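Local structure of toxin 2A (Paenibacillus larvae, 5URP) at residues A[90-98]-A[171-179]. The protein is an ADP-ribosyltransferase toxin and virulence factor that probably transfers ADP-ribose from NAD+ onto a target protein of the host. Numbering follows the deposited sequence.
Sequences KALIKTKLK and PKGGNAGYV
Asn175 and Thr95 illustrate how a side-chain amide can extend a run of backbone pairing between two loops. The chi1 of -62° sets CG of Asn175 beside its own backbone N, and from there ND2 reaches Thr95 O at 2.8 Å. The carbonyl is met almost head-on, at a C=O...N angle of 168°, and lies practically in the amide plane, an arrangement that helps to hold the amide in this rotation. ND2 also has a weak link to a water that donates to Ile93 O.

Beyond this point the main chains take over. Leu97 N donates to Gly174 O at 2.9 Å, an oxygen that also receives a CA-H...O contact from Lys96, and Gly173 N returns a bond to Leu97 O at 2.8 Å. Between these bonds Leu97 points its side chain into the other loop, with CG 4.4 Å from Ala176 CB and CD1 near Pro171 O. On the outer side, the Lys96 chain runs alongside Gly173 O, its CG and CE both close to that oxygen, while the extended Lys172 chain passes Lys98 O in the same manner. Thr95 turns CG2 onto Ala176 O, 3.3 Å away, and its OG1 shares a second water with that carbonyl.

The contact thus joins the loop after helix 79-92 to the turn linking strand 164-170 with edge strand 177-178 in the ADP-ribosyltransferase fold. Though formed between connecting loops, the pairing is a G1 beta bulge beside the type II turn 171-174: Gly173 takes the positive-phi position (85°), Gly174 follows, and Leu97 lies opposite both.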
loop_
_atom_site.group_PDB
_atom_site.type_symbol
_atom_site.label_atom_id
_atom_site.label_comp_id
_atom_site.label_asym_id
_atom_site.label_seq_id
_atom_site.Cartn_x
_atom_site.Cartn_y
_atom_site.Cartn_z
ATOM N N LYS A 90 -12.523 8.861 -7.901
ATOM C CA LYS A 90 -13.891 8.488 -8.229
ATOM C C LYS A 90 -14.011 6.995 -8.460
ATOM O O LYS A 90 -15.043 6.401 -8.136
ATOM C CB LYS A 90 -14.334 9.292 -9.451
ATOM C CG LYS A 90 -15.726 9.064 -9.999
ATOM C CD LYS A 90 -16.089 10.164 -11.026
ATOM C CE LYS A 90 -15.175 10.207 -12.270
ATOM N NZ LYS A 90 -15.583 9.276 -13.390
ATOM N N ALA A 91 -12.966 6.365 -9.019
ATOM C CA ALA A 91 -12.994 4.929 -9.227
ATOM C C ALA A 91 -12.933 4.160 -7.911
ATOM O O ALA A 91 -13.607 3.134 -7.755
ATOM C CB ALA A 91 -11.825 4.522 -10.149
ATOM N N LEU A 92 -12.110 4.593 -6.965
ATOM C CA LEU A 92 -11.927 3.763 -5.781
ATOM C C LEU A 92 -13.133 3.773 -4.845
ATOM O O LEU A 92 -13.307 2.812 -4.099
ATOM C CB LEU A 92 -10.682 4.196 -5.035
ATOM C CG LEU A 92 -9.379 3.923 -5.799
ATOM C CD1 LEU A 92 -8.187 4.549 -5.075
ATOM C CD2 LEU A 92 -9.071 2.427 -6.033
ATOM N N ILE A 93 -13.977 4.804 -4.880
ATOM C CA ILE A 93 -15.182 4.770 -4.037
ATOM C C ILE A 93 -16.281 3.902 -4.621
ATOM O O ILE A 93 -17.327 3.715 -3.981
ATOM C CB ILE A 93 -15.681 6.195 -3.740
ATOM C CG1 ILE A 93 -16.075 6.942 -5.017
ATOM C CG2 ILE A 93 -14.593 6.917 -2.958
ATOM C CD1 ILE A 93 -16.661 8.322 -4.759
ATOM N N LYS A 94 -16.063 3.313 -5.787
ATOM C CA LYS A 94 -17.013 2.402 -6.398
ATOM C C LYS A 94 -16.847 0.955 -5.939
ATOM O O LYS A 94 -17.505 0.070 -6.491
ATOM C CB LYS A 94 -16.893 2.457 -7.915
ATOM C CG LYS A 94 -17.117 3.842 -8.489
ATOM C CD LYS A 94 -17.179 3.782 -9.991
ATOM C CE LYS A 94 -17.447 5.148 -10.586
ATOM N NZ LYS A 94 -17.564 5.106 -12.070
ATOM N N THR A 95 -15.991 0.679 -4.975
ATOM C CA THR A 95 -15.937 -0.686 -4.495
ATOM C C THR A 95 -15.770 -0.692 -2.986
ATOM O O THR A 95 -15.413 0.303 -2.365
ATOM C CB THR A 95 -14.856 -1.475 -5.233
ATOM O OG1 THR A 95 -15.014 -2.891 -4.979
ATOM C CG2 THR A 95 -13.472 -0.940 -4.858
ATOM N N LYS A 96 -16.153 -1.811 -2.400
ATOM C CA LYS A 96 -16.221 -1.989 -0.960
ATOM C C LYS A 96 -15.861 -3.442 -0.704
ATOM O O LYS A 96 -16.381 -4.328 -1.388
ATOM C CB LYS A 96 -17.635 -1.684 -0.419
ATOM C CG LYS A 96 -17.784 -0.361 0.296
ATOM C CD LYS A 96 -19.110 -0.273 1.017
ATOM C CE LYS A 96 -19.111 0.854 2.012
ATOM N NZ LYS A 96 -19.504 2.127 1.343
ATOM N N LEU A 97 -14.996 -3.689 0.268
ATOM C CA LEU A 97 -14.606 -5.063 0.564
ATOM C C LEU A 97 -15.767 -5.812 1.190
ATOM O O LEU A 97 -16.386 -5.322 2.135
ATOM C CB LEU A 97 -13.420 -5.113 1.522
ATOM C CG LEU A 97 -12.113 -4.582 0.949
ATOM C CD1 LEU A 97 -11.041 -4.709 2.022
ATOM C CD2 LEU A 97 -11.741 -5.332 -0.330
ATOM N N LYS A 98 -16.027 -7.017 0.670
ATOM C CA LYS A 98 -16.985 -7.924 1.293
ATOM C C LYS A 98 -16.428 -8.554 2.564
ATOM O O LYS A 98 -17.188 -8.844 3.488
ATOM C CB LYS A 98 -17.395 -9.030 0.304
ATOM C CG LYS A 98 -18.477 -9.965 0.857
ATOM C CD LYS A 98 -19.010 -10.940 -0.186
ATOM C CE LYS A 98 -19.700 -12.139 0.482
ATOM N NZ LYS A 98 -20.613 -12.912 -0.431
ATOM N N PRO A 171 -10.502 -3.211 6.888
ATOM C CA PRO A 171 -11.769 -3.741 7.400
ATOM C C PRO A 171 -12.806 -3.976 6.315
ATOM O O PRO A 171 -12.834 -3.305 5.283
ATOM C CB PRO A 171 -12.246 -2.643 8.357
ATOM C CG PRO A 171 -11.611 -1.385 7.863
ATOM C CD PRO A 171 -10.245 -1.828 7.333
ATOM N N LYS A 172 -13.690 -4.935 6.578
ATOM C CA LYS A 172 -14.827 -5.148 5.702
ATOM C C LYS A 172 -15.563 -3.826 5.524
ATOM O O LYS A 172 -15.693 -3.045 6.471
ATOM C CB LYS A 172 -15.760 -6.217 6.290
ATOM C CG LYS A 172 -17.135 -6.345 5.588
ATOM C CD LYS A 172 -17.972 -7.409 6.257
ATOM C CE LYS A 172 -19.287 -7.619 5.523
ATOM N NZ LYS A 172 -19.791 -8.967 5.828
ATOM N N GLY A 173 -16.044 -3.587 4.306
ATOM C CA GLY A 173 -16.682 -2.326 3.975
ATOM C C GLY A 173 -15.715 -1.233 3.570
ATOM O O GLY A 173 -16.158 -0.147 3.163
ATOM N N GLY A 174 -14.414 -1.468 3.700
ATOM C CA GLY A 174 -13.442 -0.462 3.329
ATOM C C GLY A 174 -13.320 -0.320 1.830
ATOM O O GLY A 174 -13.660 -1.221 1.057
ATOM N N ASN A 175 -12.825 0.839 1.398
ATOM C CA ASN A 175 -12.591 1.075 -0.026
ATOM C C ASN A 175 -11.188 0.574 -0.350
ATOM O O ASN A 175 -10.209 1.046 0.225
ATOM C CB ASN A 175 -12.715 2.555 -0.398
ATOM C CG ASN A 175 -14.119 3.155 -0.146
ATOM O OD1 ASN A 175 -14.240 4.149 0.564
ATOM N ND2 ASN A 175 -15.156 2.594 -0.763
ATOM N N ALA A 176 -11.106 -0.381 -1.260
ATOM C CA ALA A 176 -9.838 -0.897 -1.769
ATOM C C ALA A 176 -10.168 -1.656 -3.033
ATOM O O ALA A 176 -11.156 -2.390 -3.066
ATOM C CB ALA A 176 -9.161 -1.796 -0.738
ATOM N N GLY A 177 -9.356 -1.465 -4.076
ATOM C CA GLY A 177 -9.667 -2.008 -5.377
ATOM C C GLY A 177 -8.601 -2.969 -5.825
ATOM O O GLY A 177 -7.415 -2.633 -5.760
ATOM N N TYR A 178 -9.013 -4.129 -6.315
ATOM C CA TYR A 178 -8.072 -5.121 -6.829
ATOM C C TYR A 178 -7.802 -4.756 -8.280
ATOM O O TYR A 178 -8.669 -4.945 -9.131
ATOM C CB TYR A 178 -8.653 -6.520 -6.719
ATOM C CG TYR A 178 -7.706 -7.583 -7.194
ATOM C CD1 TYR A 178 -6.549 -7.863 -6.479
ATOM C CD2 TYR A 178 -7.959 -8.302 -8.348
ATOM C CE1 TYR A 178 -5.652 -8.862 -6.905
ATOM C CE2 TYR A 178 -7.061 -9.305 -8.793
ATOM C CZ TYR A 178 -5.924 -9.569 -8.053
ATOM O OH TYR A 178 -5.069 -10.561 -8.489
ATOM N N VAL A 179 -6.600 -4.238 -8.568
ATOM C CA VAL A 179 -6.328 -3.680 -9.884
ATOM C C VAL A 179 -5.481 -4.593 -10.773
ATOM O O VAL A 179 -5.233 -4.221 -11.918
ATOM C CB VAL A 179 -5.668 -2.284 -9.782
ATOM C CG1 VAL A 179 -6.586 -1.274 -9.043
ATOM C CG2 VAL A 179 -4.302 -2.351 -9.119
HETATM O O HOH W 1 -18.261 2.676 -1.848
HETATM O O HOH W 2 -13.078 -4.276 -3.899
#